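Side-chain contacts in hydroquinone dioxygenase small subunit (Pseudomonas sp., PDB 4ZXA), which probably acts, as the cupin-type small subunit of a two-subunit metal-dependent enzyme, in the oxidative ring cleavage of hydroquinone: residues E160-A163 against E164-K168; Q45-K48 against P49-V53. One frame throughout, in Å; residues are numbered along the deposited sequence.

Interaction 1 of 2, residues E160-A163 against E164-K168; sequences EKWA and EICLK
Trp-162 meets Cys-166 at the edge of its indole: SG lies 3.7 Å from CE3, close to the ring plane, a sulfur-aromatic contact suited to a small apolar thiol. On another side of the same helical turn, the carboxylate of Glu-164 passes obliquely over the methylenes of Lys-161, with OE1 3.5 Å from CD and OE2 nearest CB. The ion pair from NZ to OE1 is long at 3.9 Å, and NZ also bonds Ser-47 OG; flexible charged chains suit this more exposed side. Lys-161 sits at the N-cap, where its carbonyl O accepts from Glu-164 N (2.9 Å) and Ile-165 N (3.2 Å). Trp-162 O accepts from Ile-165 N and Cys-166 N, which places the Cys-166 backbone; chi1 (-57°) then sets SG beside the backbone N, at the ring edge. Farther out, Trp-162 NE1 donates to Glu-160 OE2 at 3.0 Å, exactly in the ring plane, restraining the indole's rotation. Glu-160 is itself paired with Lys-154. Tryptophan suits a place where it packs on Val-54 and Leu-57 of strand 52-58 and on Ile-337 of the large subunit. The nearby carboxylate would probably polarise its N-H, giving a buried polar group a charged acceptor.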
ATOM      1  N   GLU A 160      41.349  -9.309   8.286  1.00 23.61           N
ATOM      2  CA  GLU A 160      40.387  -8.257   8.530  1.00 26.98           C
ATOM      3  C   GLU A 160      41.009  -6.904   8.221  1.00 33.54           C
ATOM      4  O   GLU A 160      42.118  -6.594   8.670  1.00 33.87           O
ATOM      5  CB  GLU A 160      39.902  -8.288   9.978  1.00 28.03           C
ATOM      6  CG  GLU A 160      39.012  -9.476  10.312  1.00 30.46           C
ATOM      7  CD  GLU A 160      38.622  -9.493  11.782  1.00 34.90           C
ATOM      8  OE1 GLU A 160      39.428  -9.971  12.604  1.00 40.40           O
ATOM      9  OE2 GLU A 160      37.526  -9.005  12.123  1.00 28.97           O
ATOM     10  N   LYS A 161      40.297  -6.100   7.442  1.00 34.31           N
ATOM     11  CA  LYS A 161      40.746  -4.747   7.160  1.00 28.51           C
ATOM     12  C   LYS A 161      39.544  -3.868   6.889  1.00 29.50           C
ATOM     13  O   LYS A 161      39.450  -3.219   5.838  1.00 29.79           O
ATOM     14  CB  LYS A 161      41.738  -4.718   5.990  1.00 40.34           C
ATOM     15  CG  LYS A 161      41.382  -5.582   4.769  1.00 40.27           C
ATOM     16  CD  LYS A 161      41.881  -4.910   3.493  1.00 39.62           C
ATOM     17  CE  LYS A 161      42.480  -5.899   2.490  1.00 41.62           C
ATOM     18  NZ  LYS A 161      42.677  -5.249   1.130  1.00 38.69           N
ATOM     19  N   TRP A 162      38.628  -3.860   7.853  1.00 27.41           N
ATOM     20  CA  TRP A 162      37.356  -3.167   7.707  1.00 28.85           C
ATOM     21  C   TRP A 162      37.529  -1.705   7.296  1.00 28.38           C
ATOM     22  O   TRP A 162      36.890  -1.235   6.360  1.00 31.14           O
ATOM     23  CB  TRP A 162      36.511  -3.301   8.993  1.00 31.59           C
ATOM     24  CG  TRP A 162      36.318  -4.737   9.403  1.00 27.46           C
ATOM     25  CD1 TRP A 162      37.034  -5.422  10.332  1.00 24.64           C
ATOM     26  CD2 TRP A 162      35.355  -5.667   8.872  1.00 28.76           C
ATOM     27  NE1 TRP A 162      36.591  -6.720  10.414  1.00 25.91           N
ATOM     28  CE2 TRP A 162      35.562  -6.899   9.529  1.00 24.11           C
ATOM     29  CE3 TRP A 162      34.345  -5.577   7.898  1.00 22.88           C
ATOM     30  CZ2 TRP A 162      34.792  -8.034   9.257  1.00 21.39           C
ATOM     31  CZ3 TRP A 162      33.585  -6.703   7.625  1.00 23.98           C
ATOM     32  CH2 TRP A 162      33.815  -7.920   8.305  1.00 24.13           C
ATOM     33  N   ALA A 163      38.399  -0.984   7.985  1.00 30.94           N
ATOM     34  CA  ALA A 163      38.542   0.445   7.723  1.00 38.81           C
ATOM     35  C   ALA A 163      38.959   0.696   6.277  1.00 33.16           C
ATOM     36  O   ALA A 163      38.649   1.738   5.702  1.00 40.76           O
ATOM     37  CB  ALA A 163      39.525   1.083   8.703  1.00 35.48           C
ATOM     38  N   GLU A 164      39.630  -0.281   5.684  1.00 30.18           N
ATOM     39  CA  GLU A 164      40.071  -0.166   4.304  1.00 35.27           C
ATOM     40  C   GLU A 164      38.956  -0.425   3.298  1.00 42.16           C
ATOM     41  O   GLU A 164      38.938   0.187   2.225  1.00 40.06           O
ATOM     42  CB  GLU A 164      41.189  -1.158   4.018  1.00 36.75           C
ATOM     43  CG  GLU A 164      42.543  -0.812   4.581  1.00 42.23           C
ATOM     44  CD  GLU A 164      43.596  -1.801   4.100  1.00 53.22           C
ATOM     45  OE1 GLU A 164      43.730  -1.962   2.860  1.00 57.93           O
ATOM     46  OE2 GLU A 164      44.262  -2.435   4.950  1.00 46.44           O
ATOM     47  N   ILE A 165      38.050  -1.349   3.623  1.00 36.78           N
ATOM     48  CA  ILE A 165      37.066  -1.801   2.633  1.00 34.60           C
ATOM     49  C   ILE A 165      35.633  -1.274   2.790  1.00 33.27           C
ATOM     50  O   ILE A 165      34.878  -1.271   1.823  1.00 37.87           O
ATOM     51  CB  ILE A 165      37.012  -3.339   2.510  1.00 31.39           C
ATOM     52  CG1 ILE A 165      36.720  -3.998   3.864  1.00 30.27           C
ATOM     53  CG2 ILE A 165      38.286  -3.865   1.913  1.00 32.64           C
ATOM     54  CD1 ILE A 165      36.080  -5.378   3.729  1.00 26.28           C
ATOM     55  N   CYS A 166      35.252  -0.837   3.986  1.00 33.04           N
ATOM     56  CA  CYS A 166      33.865  -0.426   4.223  1.00 30.75           C
ATOM     57  C   CYS A 166      33.702   1.078   4.224  1.00 28.87           C
ATOM     58  O   CYS A 166      34.644   1.811   4.504  1.00 28.71           O
ATOM     59  CB  CYS A 166      33.351  -0.985   5.548  1.00 22.84           C
ATOM     60  SG  CYS A 166      33.455  -2.774   5.642  1.00 26.24           S
ATOM     61  N   LEU A 167      32.491   1.526   3.919  1.00 28.30           N
ATOM     62  CA  LEU A 167      32.165   2.938   3.978  1.00 26.45           C
ATOM     63  C   LEU A 167      32.324   3.448   5.392  1.00 32.30           C
ATOM     64  O   LEU A 167      32.146   2.703   6.348  1.00 31.36           O
ATOM     65  CB  LEU A 167      30.734   3.166   3.530  1.00 27.21           C
ATOM     66  CG  LEU A 167      30.437   2.827   2.079  1.00 29.56           C
ATOM     67  CD1 LEU A 167      28.959   3.101   1.795  1.00 29.43           C
ATOM     68  CD2 LEU A 167      31.346   3.666   1.175  1.00 21.58           C
ATOM     69  N   LYS A 168      32.641   4.731   5.517  1.00 37.28           N
ATOM     70  CA  LYS A 168      32.924   5.330   6.808  1.00 35.70           C
ATOM     71  C   LYS A 168      32.367   6.754   6.837  1.00 51.67           C
ATOM     72  O   LYS A 168      31.203   6.992   7.194  1.00 49.15           O
ATOM     73  CB  LYS A 168      34.435   5.322   7.051  1.00 36.82           C
ATOM     74  CG  LYS A 168      34.877   5.676   8.465  1.00 45.56           C
ATOM     75  CD  LYS A 168      35.995   4.732   8.923  1.00 53.16           C
ATOM     76  CE  LYS A 168      36.723   5.241  10.169  1.00 45.13           C
ATOM     77  NZ  LYS A 168      35.767   5.709  11.216  1.00 57.21           N
ATOM     78  OXT LYS A 168      33.066   7.707   6.490  1.00 62.23           O
TER

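Interaction 2 of 2, residues Q45-K48 against P49-V53; sequences QNSK and PYEKV
The backbone folds into a type II beta turn from Lys-48 to Glu-51, closed by Glu-51 N donating to Lys-48 O at 3.2 Å, and it leads the chain from helix 40-45 into strand 52-58 of the cupin fold. Pro-49 suits the second position because its ring already fixes phi near the required value, whereas Tyr-50 takes the third with a positive phi of 70°, a place more often given to glycine. The turn is tied a second time by a side chain: Glu-51 OE1 accepts from Lys-48 N at 3.2 Å, in a nearly straight bond. With CG opposite the backbone N (chi1 -161°) and the chain extended, the carboxylate of Glu-51 reaches back across the turn. The same OE1 lies 3.8 Å from Lys-48 NZ, a long ion pair made possible by the bend at the end of the lysine chain, and 3.6 Å from Ser-47 CB. Glutamate suits the place because one oxygen can take the backbone N-H and also lie, more weakly, near the ammonium. Ser-47 OG bonds to the carbonyl O of Val-43, while Val-53 CG2 packs against Ser-47 OG at 3.6 Å. Tyr-50, whose side chain points away from the 45-48 segment, bonds through its hydroxyl to Gly-70 O. A water donates to Lys-48 O at 2.9 Å and to Glu-51 O at 2.7 Å.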
ATOM      1  N   GLN A  45      39.624  -6.411  -6.226  1.00 36.52           N
ATOM      2  CA  GLN A  45      40.389  -5.566  -7.122  1.00 38.27           C
ATOM      3  C   GLN A  45      41.593  -4.999  -6.402  1.00 38.92           C
ATOM      4  O   GLN A  45      42.581  -4.648  -7.038  1.00 46.86           O
ATOM      5  CB  GLN A  45      39.526  -4.424  -7.650  1.00 40.62           C
ATOM      6  CG  GLN A  45      40.229  -3.504  -8.658  1.00 45.43           C
ATOM      7  CD  GLN A  45      39.434  -2.225  -8.931  1.00 53.93           C
ATOM      8  OE1 GLN A  45      39.354  -1.332  -8.078  1.00 56.80           O
ATOM      9  NE2 GLN A  45      38.830  -2.138 -10.118  1.00 52.12           N
ATOM     10  N   ASN A  46      41.511  -4.917  -5.079  1.00 32.16           N
ATOM     11  CA  ASN A  46      42.534  -4.237  -4.290  1.00 35.30           C
ATOM     12  C   ASN A  46      43.236  -5.149  -3.297  1.00 33.87           C
ATOM     13  O   ASN A  46      43.740  -4.691  -2.264  1.00 33.16           O
ATOM     14  CB  ASN A  46      41.936  -3.044  -3.540  1.00 35.15           C
ATOM     15  CG  ASN A  46      41.331  -2.016  -4.471  1.00 43.22           C
ATOM     16  OD1 ASN A  46      40.392  -1.318  -4.103  1.00 54.88           O
ATOM     17  ND2 ASN A  46      41.853  -1.930  -5.689  1.00 37.27           N
ATOM     18  N   SER A  47      43.274  -6.437  -3.616  1.00 32.34           N
ATOM     19  CA  SER A  47      43.872  -7.414  -2.725  1.00 31.06           C
ATOM     20  C   SER A  47      44.826  -8.327  -3.477  1.00 36.06           C
ATOM     21  O   SER A  47      44.805  -8.377  -4.711  1.00 37.98           O
ATOM     22  CB  SER A  47      42.776  -8.209  -2.011  1.00 36.55           C
ATOM     23  OG  SER A  47      41.944  -7.324  -1.264  1.00 38.22           O
ATOM     24  N   LYS A  48      45.678  -9.028  -2.731  1.00 35.66           N
ATOM     25  CA  LYS A  48      46.672  -9.916  -3.324  1.00 33.65           C
ATOM     26  C   LYS A  48      45.997 -11.218  -3.707  1.00 33.95           C
ATOM     27  O   LYS A  48      44.943 -11.551  -3.182  1.00 30.85           O
ATOM     28  CB  LYS A  48      47.785 -10.217  -2.326  1.00 32.64           C
ATOM     29  CG  LYS A  48      48.429  -9.010  -1.686  1.00 28.70           C
ATOM     30  CD  LYS A  48      49.369  -9.472  -0.568  1.00 39.16           C
ATOM     31  CE  LYS A  48      49.846  -8.310   0.297  1.00 56.25           C
ATOM     32  NZ  LYS A  48      48.699  -7.559   0.913  1.00 63.72           N
ATOM     33  N   PRO A  49      46.602 -11.969  -4.627  1.00 39.28           N
ATOM     34  CA  PRO A  49      45.929 -13.208  -5.015  1.00 36.21           C
ATOM     35  C   PRO A  49      45.705 -14.127  -3.830  1.00 37.43           C
ATOM     36  O   PRO A  49      46.654 -14.443  -3.109  1.00 41.93           O
ATOM     37  CB  PRO A  49      46.906 -13.824  -6.016  1.00 40.49           C
ATOM     38  CG  PRO A  49      47.512 -12.625  -6.675  1.00 38.70           C
ATOM     39  CD  PRO A  49      47.704 -11.635  -5.543  1.00 39.18           C
ATOM     40  N   TYR A  50      44.447 -14.510  -3.619  1.00 33.27           N
ATOM     41  CA  TYR A  50      44.067 -15.509  -2.619  1.00 30.18           C
ATOM     42  C   TYR A  50      44.205 -15.073  -1.166  1.00 26.45           C
ATOM     43  O   TYR A  50      44.153 -15.890  -0.257  1.00 24.65           O
ATOM     44  CB  TYR A  50      44.791 -16.829  -2.877  1.00 27.64           C
ATOM     45  CG  TYR A  50      44.415 -17.428  -4.210  1.00 36.32           C
ATOM     46  CD1 TYR A  50      43.135 -17.949  -4.427  1.00 29.41           C
ATOM     47  CD2 TYR A  50      45.328 -17.460  -5.263  1.00 35.67           C
ATOM     48  CE1 TYR A  50      42.782 -18.498  -5.648  1.00 34.76           C
ATOM     49  CE2 TYR A  50      44.983 -18.010  -6.490  1.00 34.63           C
ATOM     50  CZ  TYR A  50      43.709 -18.527  -6.682  1.00 35.86           C
ATOM     51  OH  TYR A  50      43.370 -19.073  -7.908  1.00 36.46           O
ATOM     52  N   GLU A  51      44.383 -13.777  -0.957  1.00 26.64           N
ATOM     53  CA  GLU A  51      44.270 -13.210   0.371  1.00 26.09           C
ATOM     54  C   GLU A  51      42.796 -13.370   0.786  1.00 29.49           C
ATOM     55  O   GLU A  51      41.895 -12.848   0.124  1.00 28.25           O
ATOM     56  CB  GLU A  51      44.645 -11.732   0.323  1.00 21.74           C
ATOM     57  CG  GLU A  51      45.004 -11.119   1.649  1.00 23.06           C
ATOM     58  CD  GLU A  51      45.132  -9.611   1.543  1.00 35.36           C
ATOM     59  OE1 GLU A  51      45.240  -9.102   0.400  1.00 37.81           O
ATOM     60  OE2 GLU A  51      45.111  -8.927   2.592  1.00 34.51           O
ATOM     61  N   LYS A  52      42.550 -14.102   1.866  1.00 24.83           N
ATOM     62  CA  LYS A  52      41.186 -14.350   2.330  1.00 28.32           C
ATOM     63  C   LYS A  52      40.610 -13.145   3.100  1.00 23.55           C
ATOM     64  O   LYS A  52      40.746 -13.049   4.310  1.00 27.60           O
ATOM     65  CB  LYS A  52      41.157 -15.641   3.156  1.00 23.56           C
ATOM     66  CG  LYS A  52      41.728 -16.868   2.392  1.00 25.52           C
ATOM     67  CD  LYS A  52      41.887 -18.108   3.307  1.00 29.38           C
ATOM     68  CE  LYS A  52      40.725 -19.088   3.168  1.00 31.02           C
ATOM     69  NZ  LYS A  52      40.780 -19.865   1.849  1.00 36.90           N
ATOM     70  N   VAL A  53      39.978 -12.214   2.393  1.00 24.51           N
ATOM     71  CA  VAL A  53      39.575 -10.965   3.031  1.00 26.10           C
ATOM     72  C   VAL A  53      38.182 -11.128   3.593  1.00 30.66           C
ATOM     73  O   VAL A  53      37.227 -11.395   2.848  1.00 27.79           O
ATOM     74  CB  VAL A  53      39.587  -9.732   2.062  1.00 30.40           C
ATOM     75  CG1 VAL A  53      39.087  -8.481   2.790  1.00 24.23           C
ATOM     76  CG2 VAL A  53      40.990  -9.489   1.474  1.00 22.82           C
TER
HETATM   77  O   HOH W   1      42.128 -11.703  -2.339  1.00 28.23           O

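Interaction 2 comes first along the chain, at the entry to strand 52-58, and interaction 1 closes the chain at its C-terminal helix 162-165, just after strand 158-159. Their centres lie about 14 Å apart, yet they touch; strand 158-159, outermost in the mixed sheet, runs parallel beside strand 52-58, which brings the two turns near each other. Lys-161 makes the join: its NZ is 3.3 Å from Ser-47 OG, a probable hydrogen bond, and its CE packs on Val-53 CG2. The C-terminal turn is thus held against the turn that starts the strand. Interaction 1 also faces the large subunit, whereas no other protein chain touches interaction 2, so the pair links a surface that meets the large subunit to the turn leading into strand 52-58.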